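Local structure of glycoside hydrolase family 43 (Halothermothrix orenii, 4QQS) at residues His95-Leu100 with Leu117-Leu122; Ser123-His128 with Val142-Glu147; Ile155-Val160 with Pro174-Gln179; Gln192-Pro197 with Tyr210-Tyr215. The protein acts as an alpha-L-arabinofuranosidase of glycoside hydrolase family 43, cleaving O-glycosidic bonds and probably contributing to the breakdown of xylan. All blocks are in the same frame, centred on the assembly; numbering follows the deposited sequence. Where two conformers were deposited one is given.

Contact 1 of 4, residues His95-Leu100 with Leu117-Leu122; sequences HLKIAL and LFDRGL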
# COMPACT_ATOMS: atom_id res chain seq x y z
N HIS A 95 -5.76 -20.29 2.55
CA HIS A 95 -5.81 -19.20 1.57
C HIS A 95 -5.64 -17.85 2.25
O HIS A 95 -6.17 -17.64 3.35
CB HIS A 95 -7.15 -19.20 0.82
CG HIS A 95 -7.43 -20.47 0.08
ND1 HIS A 95 -6.66 -20.91 -0.97
CD2 HIS A 95 -8.42 -21.38 0.24
CE1 HIS A 95 -7.16 -22.05 -1.43
NE2 HIS A 95 -8.22 -22.36 -0.71
N LEU A 96 -4.90 -16.95 1.62
CA LEU A 96 -4.82 -15.56 2.06
C LEU A 96 -6.11 -14.85 1.66
O LEU A 96 -6.54 -14.97 0.51
CB LEU A 96 -3.65 -14.84 1.40
CG LEU A 96 -2.28 -15.47 1.70
CD1 LEU A 96 -1.22 -14.84 0.84
CD2 LEU A 96 -1.94 -15.36 3.17
N LYS A 97 -6.72 -14.11 2.58
CA LYS A 97 -7.97 -13.42 2.29
C LYS A 97 -7.94 -12.02 2.88
O LYS A 97 -7.27 -11.76 3.89
CB LYS A 97 -9.17 -14.19 2.86
CG LYS A 97 -9.21 -15.66 2.44
CD LYS A 97 -10.35 -16.44 3.08
CE LYS A 97 -10.18 -17.92 2.83
NZ LYS A 97 -11.19 -18.73 3.57
N ILE A 98 -8.67 -11.14 2.22
CA ILE A 98 -8.86 -9.78 2.69
C ILE A 98 -9.95 -9.75 3.75
O ILE A 98 -10.94 -10.50 3.65
CB ILE A 98 -9.16 -8.89 1.48
CG1 ILE A 98 -7.87 -8.75 0.66
CG2 ILE A 98 -9.72 -7.52 1.87
CD1 ILE A 98 -8.11 -8.36 -0.78
N ALA A 99 -9.76 -8.91 4.76
CA ALA A 99 -10.70 -8.67 5.83
C ALA A 99 -10.92 -7.17 6.00
O ALA A 99 -10.06 -6.36 5.63
CB ALA A 99 -10.19 -9.26 7.13
N LEU A 100 -12.06 -6.83 6.59
CA LEU A 100 -12.46 -5.47 6.88
C LEU A 100 -12.77 -5.32 8.36
O LEU A 100 -13.54 -6.11 8.93
CB LEU A 100 -13.71 -5.12 6.07
CG LEU A 100 -14.23 -3.68 6.17
CD1 LEU A 100 -13.26 -2.72 5.52
CD2 LEU A 100 -15.62 -3.55 5.56
N LEU A 117 -13.59 -10.57 4.00
CA LEU A 117 -14.48 -9.66 3.29
C LEU A 117 -15.13 -10.38 2.10
O LEU A 117 -16.31 -10.16 1.81
CB LEU A 117 -13.68 -8.44 2.83
CG LEU A 117 -14.44 -7.41 2.00
CD1 LEU A 117 -15.64 -6.83 2.76
CD2 LEU A 117 -13.50 -6.31 1.57
N PHE A 118 -14.34 -11.20 1.41
CA PHE A 118 -14.84 -12.06 0.35
C PHE A 118 -13.95 -13.30 0.31
O PHE A 118 -12.85 -13.29 0.87
CB PHE A 118 -14.88 -11.35 -1.02
CG PHE A 118 -13.54 -10.92 -1.57
CD1 PHE A 118 -12.99 -9.70 -1.21
CD2 PHE A 118 -12.84 -11.71 -2.48
CE1 PHE A 118 -11.76 -9.28 -1.73
CE2 PHE A 118 -11.63 -11.29 -3.02
CZ PHE A 118 -11.09 -10.07 -2.63
N ASP A 119 -14.43 -14.35 -0.33
CA ASP A 119 -13.73 -15.63 -0.32
C ASP A 119 -14.05 -16.37 -1.60
O ASP A 119 -15.21 -16.68 -1.86
CB ASP A 119 -14.17 -16.43 0.91
CG ASP A 119 -13.33 -17.66 1.16
OD1 ASP A 119 -12.47 -18.01 0.32
OD2 ASP A 119 -13.53 -18.27 2.24
N ARG A 120 -13.02 -16.62 -2.40
CA ARG A 120 -13.16 -17.29 -3.69
C ARG A 120 -12.24 -18.51 -3.79
O ARG A 120 -11.92 -18.96 -4.90
CB ARG A 120 -12.91 -16.31 -4.83
CG ARG A 120 -13.83 -15.12 -4.80
CD ARG A 120 -13.37 -14.02 -5.73
NE ARG A 120 -14.19 -12.84 -5.52
CZ ARG A 120 -13.85 -11.61 -5.92
NH1 ARG A 120 -12.72 -11.42 -6.60
NH2 ARG A 120 -14.63 -10.59 -5.64
N GLY A 121 -11.80 -19.03 -2.65
CA GLY A 121 -10.96 -20.22 -2.66
C GLY A 121 -9.56 -19.99 -3.21
O GLY A 121 -8.90 -20.92 -3.64
N LEU A 122 -9.12 -18.74 -3.20
CA LEU A 122 -7.80 -18.36 -3.69
C LEU A 122 -7.20 -17.32 -2.75
O LEU A 122 -7.80 -16.95 -1.74
CB LEU A 122 -7.90 -17.82 -5.13
CG LEU A 122 -8.32 -18.85 -6.18
CD1 LEU A 122 -8.62 -18.16 -7.50
CD2 LEU A 122 -7.23 -19.90 -6.35
O HOH W 1 -10.35 -12.28 0.06
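Leu117 meets Ile98 where a loop leaving one blade of the five-bladed beta-propeller runs back beside strand 96-103 before entering the next. Its backbone N donates to Ile98 O at 2.7 Å and nearly straight (167°). With CG anti to the backbone N (chi1 177°), Leu117 brings CD1 to within 4.2 Å of Leu100 CB and CD2 to 4.0 Å from Ile98 CG2. At Phe118 the backbone link runs through a water that accepts from Ile98 N and donates to Phe118 O; it rests over the centre of the Phe118 ring, against which Phe124 of the next blade packs edge-to-face. Ile98 CD1 reaches Phe118 CE1 obliquely at 3.9 Å. Asp119 serves two tasks: OD2 takes Lys97 NZ at 2.7 Å in a salt bridge, 45° out of the carboxylate plane, while OD1 accepts from Gly121 N at 3.2 Å, an Asx turn. Asp91 and Asp93 share the charge of the extended Lys97 chain. Gly121 lies over a face of His95, CA in a CH-pi contact 4.2 Å from the ring centroid and O toward the rim; ring ND1 is hydrogen-bonded to Glu147 OE1. At Leu122 the carbonyl O lies 3.5 Å from His95 CB.

Contact 2 of 4, residues Ser123-His128 with Val142-Glu147; sequences SFIDAH and VKDCSE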
# COMPACT_ATOMS: atom_id res chain seq x y z
N SER A 123 -5.99 -16.86 -3.07
CA SER A 123 -5.29 -15.91 -2.23
C SER A 123 -5.37 -14.48 -2.77
O SER A 123 -5.07 -14.22 -3.94
CB SER A 123 -3.83 -16.32 -2.06
OG SER A 123 -3.73 -17.42 -1.15
N PHE A 124 -5.76 -13.56 -1.88
CA PHE A 124 -5.92 -12.15 -2.20
C PHE A 124 -5.25 -11.33 -1.11
O PHE A 124 -5.39 -11.65 0.08
CB PHE A 124 -7.40 -11.77 -2.29
CG PHE A 124 -8.14 -12.55 -3.32
CD1 PHE A 124 -8.16 -12.13 -4.63
CD2 PHE A 124 -8.79 -13.73 -3.00
CE1 PHE A 124 -8.82 -12.87 -5.60
CE2 PHE A 124 -9.45 -14.47 -3.96
CZ PHE A 124 -9.47 -14.04 -5.26
N ILE A 125 -4.55 -10.28 -1.52
CA ILE A 125 -3.83 -9.40 -0.61
C ILE A 125 -3.87 -7.95 -1.12
O ILE A 125 -4.39 -7.67 -2.20
CB ILE A 125 -2.35 -9.83 -0.44
CG1 ILE A 125 -1.52 -9.59 -1.71
CG2 ILE A 125 -2.24 -11.29 0.02
CD1 ILE A 125 -0.03 -9.73 -1.50
N ASP A 126 -3.32 -7.04 -0.32
CA ASP A 126 -3.04 -5.68 -0.76
C ASP A 126 -4.29 -4.89 -1.15
O ASP A 126 -4.25 -4.05 -2.04
CB ASP A 126 -2.02 -5.65 -1.91
CG ASP A 126 -0.59 -5.86 -1.46
OD1 ASP A 126 -0.33 -5.98 -0.25
OD2 ASP A 126 0.30 -5.92 -2.34
N ALA A 127 -5.38 -5.09 -0.41
CA ALA A 127 -6.56 -4.28 -0.62
C ALA A 127 -6.27 -2.79 -0.41
O ALA A 127 -5.53 -2.39 0.49
CB ALA A 127 -7.67 -4.70 0.30
N HIS A 128 -6.90 -1.99 -1.25
CA HIS A 128 -6.80 -0.54 -1.21
C HIS A 128 -8.17 0.00 -1.58
O HIS A 128 -8.65 -0.24 -2.67
CB HIS A 128 -5.76 -0.06 -2.20
CG HIS A 128 -5.75 1.42 -2.38
ND1 HIS A 128 -5.27 2.28 -1.43
CD2 HIS A 128 -6.20 2.19 -3.40
CE1 HIS A 128 -5.44 3.52 -1.85
NE2 HIS A 128 -5.99 3.50 -3.04
N VAL A 142 -5.07 -7.52 -5.00
CA VAL A 142 -4.18 -8.40 -5.72
C VAL A 142 -4.67 -9.84 -5.64
O VAL A 142 -4.93 -10.37 -4.56
CB VAL A 142 -2.75 -8.32 -5.15
CG1 VAL A 142 -1.84 -9.36 -5.78
CG2 VAL A 142 -2.19 -6.91 -5.37
N LYS A 143 -4.78 -10.47 -6.81
CA LYS A 143 -4.95 -11.92 -6.94
C LYS A 143 -3.53 -12.47 -6.96
O LYS A 143 -2.80 -12.31 -7.92
CB LYS A 143 -5.72 -12.23 -8.23
CG LYS A 143 -6.16 -13.68 -8.38
CD LYS A 143 -6.96 -13.89 -9.68
CE LYS A 143 -7.64 -15.24 -9.70
NZ LYS A 143 -8.25 -15.58 -10.99
N ASP A 144 -3.14 -13.04 -5.81
CA ASP A 144 -1.74 -13.28 -5.51
C ASP A 144 -1.13 -14.45 -6.28
O ASP A 144 -1.74 -15.51 -6.45
CB ASP A 144 -1.59 -13.52 -4.01
CG ASP A 144 -0.15 -13.63 -3.57
OD1 ASP A 144 0.55 -12.60 -3.54
OD2 ASP A 144 0.27 -14.76 -3.23
N CYS A 145 0.11 -14.25 -6.72
CA CYS A 145 0.90 -15.24 -7.44
C CYS A 145 0.96 -16.62 -6.79
O CYS A 145 1.10 -17.60 -7.52
CB CYS A 145 2.32 -14.72 -7.64
SG CYS A 145 3.19 -14.35 -6.12
N SER A 146 0.84 -16.71 -5.47
CA SER A 146 0.92 -18.00 -4.79
C SER A 146 -0.06 -19.00 -5.37
O SER A 146 0.26 -20.18 -5.41
CB SER A 146 0.69 -17.85 -3.29
OG SER A 146 -0.57 -17.27 -3.00
N GLU A 147 -1.24 -18.55 -5.79
CA GLU A 147 -2.27 -19.44 -6.30
C GLU A 147 -2.82 -18.98 -7.64
O GLU A 147 -3.90 -19.40 -8.05
CB GLU A 147 -3.42 -19.56 -5.29
CG GLU A 147 -2.99 -20.03 -3.92
CD GLU A 147 -4.17 -20.44 -3.06
OE1 GLU A 147 -4.56 -19.69 -2.15
OE2 GLU A 147 -4.73 -21.52 -3.30
O HOH W 2 -4.42 -16.23 -5.70
O HOH W 3 -1.20 -18.48 -0.42
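Ser123 faces Glu147 and Asp144 at the mouth of the beta hairpin formed by strands 124-131 and 137-143, the inner pair of a propeller blade. Ser123 OG donates to Glu147 OE1 at 2.6 Å, on the anti lone pair, and accepts from Leu96 N of the preceding blade. The carbonyl O of Ser123 receives Asp144 N at 2.9 Å, and a water joins that same oxygen to Asp144 O. A second water links Ser123 OG to Ser146 OG, which itself donates to Asp144 OD2, the acceptor of an Asx turn from Ser146 N. Phe124 sits opposite Lys143 in a non-hydrogen-bonded pair; the two side chains run alongside each other, CE1 of the ring 3.9 Å from Lys143 CG. Ile125 and Val142 form the hydrogen-bonded pair, Val142 N to Ile125 O being 2.9 Å. With chi1 of 69°, Ile125 CG1 lies between its backbone N and carbonyl carbon, and CD1 comes within 3.6 Å of Asp144 OD1. Asp126, predicted to tune and orient the proton donor, presents OD2 to Gly196 N. Behind that carboxylate, its CB rests 3.7 Å from Val142 CG2.

Contact 3 of 4, residues Ile155-Val160 with Pro174-Gln179; sequences ISQIYV and PVLAIQ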
# COMPACT_ATOMS: atom_id res chain seq x y z
N ILE A 155 1.72 -15.35 -11.12
CA ILE A 155 1.58 -13.94 -11.44
C ILE A 155 0.60 -13.25 -10.51
O ILE A 155 -0.53 -13.72 -10.32
CB ILE A 155 1.19 -13.76 -12.94
CG1 ILE A 155 1.19 -12.30 -13.36
CG2 ILE A 155 -0.13 -14.45 -13.27
CD1 ILE A 155 1.23 -12.12 -14.88
N SER A 156 1.04 -12.15 -9.91
CA SER A 156 0.17 -11.28 -9.14
C SER A 156 -0.43 -10.22 -10.04
O SER A 156 0.30 -9.47 -10.70
CB SER A 156 0.91 -10.63 -7.97
OG SER A 156 1.18 -11.59 -6.96
N GLN A 157 -1.76 -10.18 -10.08
CA GLN A 157 -2.54 -9.24 -10.89
C GLN A 157 -3.34 -8.32 -9.97
O GLN A 157 -3.80 -8.76 -8.92
CB GLN A 157 -3.54 -9.99 -11.76
CG GLN A 157 -2.98 -11.06 -12.67
CD GLN A 157 -4.12 -11.81 -13.34
OE1 GLN A 157 -4.94 -12.42 -12.65
NE2 GLN A 157 -4.22 -11.71 -14.66
N ILE A 158 -3.53 -7.07 -10.39
CA ILE A 158 -4.40 -6.15 -9.66
C ILE A 158 -5.76 -6.06 -10.33
O ILE A 158 -5.83 -5.77 -11.53
CB ILE A 158 -3.75 -4.76 -9.55
CG1 ILE A 158 -2.48 -4.85 -8.69
CG2 ILE A 158 -4.72 -3.74 -8.95
CD1 ILE A 158 -1.55 -3.64 -8.81
N TYR A 159 -6.79 -6.33 -9.54
CA TYR A 159 -8.18 -6.21 -9.94
C TYR A 159 -8.82 -5.03 -9.23
O TYR A 159 -8.33 -4.56 -8.20
CB TYR A 159 -8.95 -7.50 -9.59
CG TYR A 159 -8.61 -8.65 -10.50
CD1 TYR A 159 -7.47 -9.42 -10.28
CD2 TYR A 159 -9.41 -8.96 -11.59
CE1 TYR A 159 -7.13 -10.46 -11.11
CE2 TYR A 159 -9.08 -10.01 -12.43
CZ TYR A 159 -7.94 -10.75 -12.19
OH TYR A 159 -7.61 -11.78 -13.04
N VAL A 160 -9.94 -4.58 -9.77
CA VAL A 160 -10.75 -3.54 -9.15
C VAL A 160 -12.21 -3.92 -9.23
O VAL A 160 -12.68 -4.50 -10.21
CB VAL A 160 -10.51 -2.15 -9.81
CG1 VAL A 160 -10.77 -2.16 -11.31
CG2 VAL A 160 -11.33 -1.06 -9.12
N PRO A 174 -15.14 -9.10 -11.10
CA PRO A 174 -13.83 -8.46 -10.97
C PRO A 174 -13.35 -7.94 -12.31
O PRO A 174 -13.51 -8.61 -13.32
CB PRO A 174 -12.93 -9.59 -10.47
CG PRO A 174 -13.87 -10.57 -9.82
CD PRO A 174 -15.10 -10.51 -10.67
N VAL A 175 -12.78 -6.74 -12.31
CA VAL A 175 -12.22 -6.16 -13.51
C VAL A 175 -10.70 -6.18 -13.38
O VAL A 175 -10.15 -5.61 -12.44
CB VAL A 175 -12.72 -4.71 -13.71
CG1 VAL A 175 -12.14 -4.12 -14.99
CG2 VAL A 175 -14.23 -4.66 -13.75
N LEU A 176 -10.00 -6.84 -14.30
CA LEU A 176 -8.55 -6.79 -14.31
C LEU A 176 -8.11 -5.36 -14.58
O LEU A 176 -8.54 -4.76 -15.57
CB LEU A 176 -7.98 -7.74 -15.37
CG LEU A 176 -6.47 -7.74 -15.50
CD1 LEU A 176 -5.77 -8.18 -14.21
CD2 LEU A 176 -6.06 -8.62 -16.67
N ALA A 177 -7.28 -4.81 -13.70
CA ALA A 177 -6.74 -3.47 -13.89
C ALA A 177 -5.39 -3.55 -14.60
O ALA A 177 -5.28 -3.11 -15.74
CB ALA A 177 -6.63 -2.74 -12.56
N ILE A 178 -4.40 -4.16 -13.95
CA ILE A 178 -3.07 -4.29 -14.52
C ILE A 178 -2.45 -5.61 -14.09
O ILE A 178 -2.77 -6.17 -13.04
CB ILE A 178 -2.12 -3.13 -14.15
CG1 ILE A 178 -1.96 -2.99 -12.64
CG2 ILE A 178 -2.59 -1.83 -14.78
CD1 ILE A 178 -0.87 -1.99 -12.23
N GLN A 179 -1.53 -6.09 -14.92
CA GLN A 179 -0.71 -7.25 -14.60
C GLN A 179 0.65 -7.02 -15.24
O GLN A 179 0.77 -6.22 -16.18
CB GLN A 179 -1.33 -8.55 -15.10
CG GLN A 179 -1.39 -8.64 -16.60
CD GLN A 179 -2.07 -9.89 -17.09
OE1 GLN A 179 -2.10 -10.90 -16.40
NE2 GLN A 179 -2.64 -9.82 -18.28
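Tyr159 and Leu176 meet with the leucine CD1 over one face of the ring, 4.1 Å from its centroid, while Pro174 CB approaches Tyr159 CD2 obliquely at 3.7 Å. Gln157, its CG beside the backbone N (chi1 -56°) and its chain then extended, brings its amide alongside Gln179, the planes 40° apart. Gln157 NE2 donates to Gln179 OE1 at 2.9 Å, the acceptor in the Gln157 amide plane, the donor above the Gln179 carbonyl plane. OE1 of Gln157 accepts from Tyr159 OH at 2.8 Å and from Asn148 ND2. A leucine in place of Gln157 would probably leave Gln179 OE1, the Tyr159 hydroxyl and Asn148 ND2 without this amide as partner.

Backbone pairing positions this shell and illustrates a classic beta bulge: Ile158 O accepts from Ala177 N at 2.8 Å and from Ile178 N at 3.2 Å. Beyond it Val160 and Val175 resume hydrogen-bonded pairing. On the face of Ile158 and Ile178, whose CD1 atoms are 3.9 Å apart, side chains of strands 191-202 and 205-212 close over the pair. Strand 175-178 is the last of the propeller blade begun by 124-131 and 137-143, antiparallel to 153-162, which runs parallel to 191-202.

Contact 4 of 4, residues Gln192-Pro197 with Tyr210-Tyr215; sequences QWNEGP and YSANCY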
# COMPACT_ATOMS: atom_id res chain seq x y z
N GLN A 192 6.07 -13.27 -11.26
CA GLN A 192 5.94 -11.87 -11.69
C GLN A 192 4.89 -11.18 -10.85
O GLN A 192 3.87 -11.77 -10.49
CB GLN A 192 5.52 -11.80 -13.16
CG GLN A 192 6.49 -12.49 -14.10
CD GLN A 192 6.10 -12.39 -15.55
OE1 GLN A 192 5.31 -11.53 -15.93
NE2 GLN A 192 6.69 -13.25 -16.37
N TRP A 193 5.14 -9.91 -10.52
CA TRP A 193 4.26 -9.17 -9.63
C TRP A 193 3.87 -7.79 -10.13
O TRP A 193 4.72 -7.00 -10.53
CB TRP A 193 4.96 -8.92 -8.28
CG TRP A 193 5.35 -10.12 -7.51
CD1 TRP A 193 4.67 -10.70 -6.50
CD2 TRP A 193 6.57 -10.87 -7.66
NE1 TRP A 193 5.39 -11.76 -6.00
CE2 TRP A 193 6.56 -11.89 -6.71
CE3 TRP A 193 7.68 -10.75 -8.52
CZ2 TRP A 193 7.61 -12.81 -6.60
CZ3 TRP A 193 8.71 -11.65 -8.40
CH2 TRP A 193 8.67 -12.67 -7.46
N ASN A 194 2.57 -7.50 -10.01
CA ASN A 194 2.09 -6.13 -9.82
C ASN A 194 1.31 -6.17 -8.51
O ASN A 194 0.34 -6.94 -8.39
CB ASN A 194 1.15 -5.64 -10.93
CG ASN A 194 1.82 -5.23 -12.25
OD1 ASN A 194 1.11 -4.89 -13.19
ND2 ASN A 194 3.15 -5.25 -12.34
N GLU A 195 1.72 -5.36 -7.54
CA GLU A 195 1.08 -5.41 -6.24
C GLU A 195 1.10 -4.03 -5.59
O GLU A 195 1.55 -3.06 -6.18
CB GLU A 195 1.69 -6.51 -5.35
CG GLU A 195 3.14 -6.26 -5.00
CD GLU A 195 3.79 -7.40 -4.21
OE1 GLU A 195 3.15 -8.44 -3.94
OE2 GLU A 195 4.98 -7.25 -3.84
N GLY A 196 0.55 -3.94 -4.40
CA GLY A 196 0.55 -2.67 -3.70
C GLY A 196 -0.08 -1.48 -4.41
O GLY A 196 0.50 -0.39 -4.41
N PRO A 197 -1.29 -1.62 -4.95
CA PRO A 197 -1.94 -0.46 -5.58
C PRO A 197 -2.24 0.67 -4.59
O PRO A 197 -2.63 0.41 -3.45
CB PRO A 197 -3.25 -1.04 -6.13
CG PRO A 197 -3.52 -2.24 -5.25
CD PRO A 197 -2.15 -2.82 -4.96
N TYR A 210 1.92 1.44 -8.10
CA TYR A 210 1.98 0.01 -7.80
C TYR A 210 3.45 -0.39 -7.81
O TYR A 210 4.31 0.35 -8.30
CB TYR A 210 1.17 -0.82 -8.82
CG TYR A 210 1.78 -0.78 -10.20
CD1 TYR A 210 1.50 0.23 -11.10
CD2 TYR A 210 2.69 -1.76 -10.60
CE1 TYR A 210 2.11 0.28 -12.33
CE2 TYR A 210 3.30 -1.71 -11.83
CZ TYR A 210 3.00 -0.70 -12.70
OH TYR A 210 3.57 -0.62 -13.96
N SER A 211 3.72 -1.58 -7.29
CA SER A 211 5.07 -2.12 -7.24
C SER A 211 5.20 -3.37 -8.08
O SER A 211 4.24 -4.13 -8.26
CB SER A 211 5.43 -2.45 -5.79
OG SER A 211 5.40 -1.27 -4.99
N ALA A 212 6.40 -3.59 -8.61
CA ALA A 212 6.69 -4.77 -9.41
C ALA A 212 8.07 -5.31 -9.06
O ALA A 212 8.86 -4.64 -8.39
CB ALA A 212 6.60 -4.46 -10.91
N ASN A 213 8.35 -6.51 -9.59
CA ASN A 213 9.51 -7.32 -9.23
C ASN A 213 9.36 -7.88 -7.82
O ASN A 213 8.33 -7.68 -7.18
CB ASN A 213 10.83 -6.57 -9.48
CG ASN A 213 10.94 -6.15 -10.93
OD1 ASN A 213 10.97 -6.99 -11.82
ND2 ASN A 213 10.92 -4.85 -11.18
N CYS A 214 10.34 -8.66 -7.39
CA CYS A 214 10.24 -9.37 -6.13
C CYS A 214 10.57 -8.45 -4.96
O CYS A 214 11.59 -7.76 -4.98
CB CYS A 214 11.21 -10.56 -6.12
SG CYS A 214 11.14 -11.55 -4.63
N TYR A 215 9.74 -8.47 -3.92
CA TYR A 215 9.97 -7.63 -2.73
C TYR A 215 11.36 -7.84 -2.11
O TYR A 215 11.87 -6.93 -1.48
CB TYR A 215 8.92 -7.89 -1.65
CG TYR A 215 9.22 -9.12 -0.85
CD1 TYR A 215 9.88 -9.04 0.38
CD2 TYR A 215 8.91 -10.36 -1.34
CE1 TYR A 215 10.22 -10.17 1.09
CE2 TYR A 215 9.24 -11.51 -0.63
CZ TYR A 215 9.90 -11.40 0.58
OH TYR A 215 10.24 -12.52 1.29
O HOH W 4 7.63 -8.85 -11.44
O HOH W 5 6.97 -9.20 -4.41
O HOH W 6 3.21 0.49 -4.55
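The six-membered ring of Trp193 carries Cys214 over one face, with the cysteine CA 3.8 Å from the ring centroid in a CH-pi contact. Cys214 CB touches Trp193 CZ3 at 3.6 Å, and SG stands obliquely to the ring at 4.6 Å from the same centroid. Trp193 CG is anti to the carbonyl carbon (chi1 -61°), which lays the indole along Asn213 and Cys214. A water shares that face, offset toward the rim; it donates to Glu195 OE2 at 2.8 Å, accepts from Tyr215 N and lies at the edge of the Tyr215 ring. Replacing Trp193 with an alanine would remove the surface under Cys214 and would probably leave a gap there, the segment after strand 205-212 being less firmly seated. The second flat pair is the Asn194 amide and the Tyr210 ring, 48° apart, ND2 coming obliquely to CE2 at 3.6 Å. Outer partners pin this amide, Glu185 on ND2 and Lys236 on OD1.

Glu195, the predicted proton donor, exemplifies a catalytic group set on a hairpin strand. Its N donates to Ser211 O at 2.9 Å and its O accepts from Ser211 N at 2.9 Å, while Tyr220 OH holds OE2. A water bridges Gly196 O to Ser211 OG. The hairpin supplies the first two strands of its blade, which continues through 221-227; strand 191-202 also pairs in parallel with 153-162 of the preceding blade.

Overall arrangement
Followed from the N terminus, the four contacts come in series; none nests in or crosses another. Contact 1 closes a 16-residue excursion through strand 111-112 and ends where contact 2 begins, Leu122 preceding Ser123, so a loop between blades passes directly into a hairpin. Leu96 O to Phe124 N joins the two across the blade boundary. Contact 2 closes the 124-143 hairpin, and contact 3 brings strand 175-178 back onto 153-162, the neighbour of 137-143. Contact 4 closes the 191-212 hairpin, with Ser156 bonded through its backbone to Gln192 and Asn194. Contacts 2 and 4 meet at the predicted active site, where the nearest side-chain atoms of Asp126 and Glu195 lie about 3 Å apart.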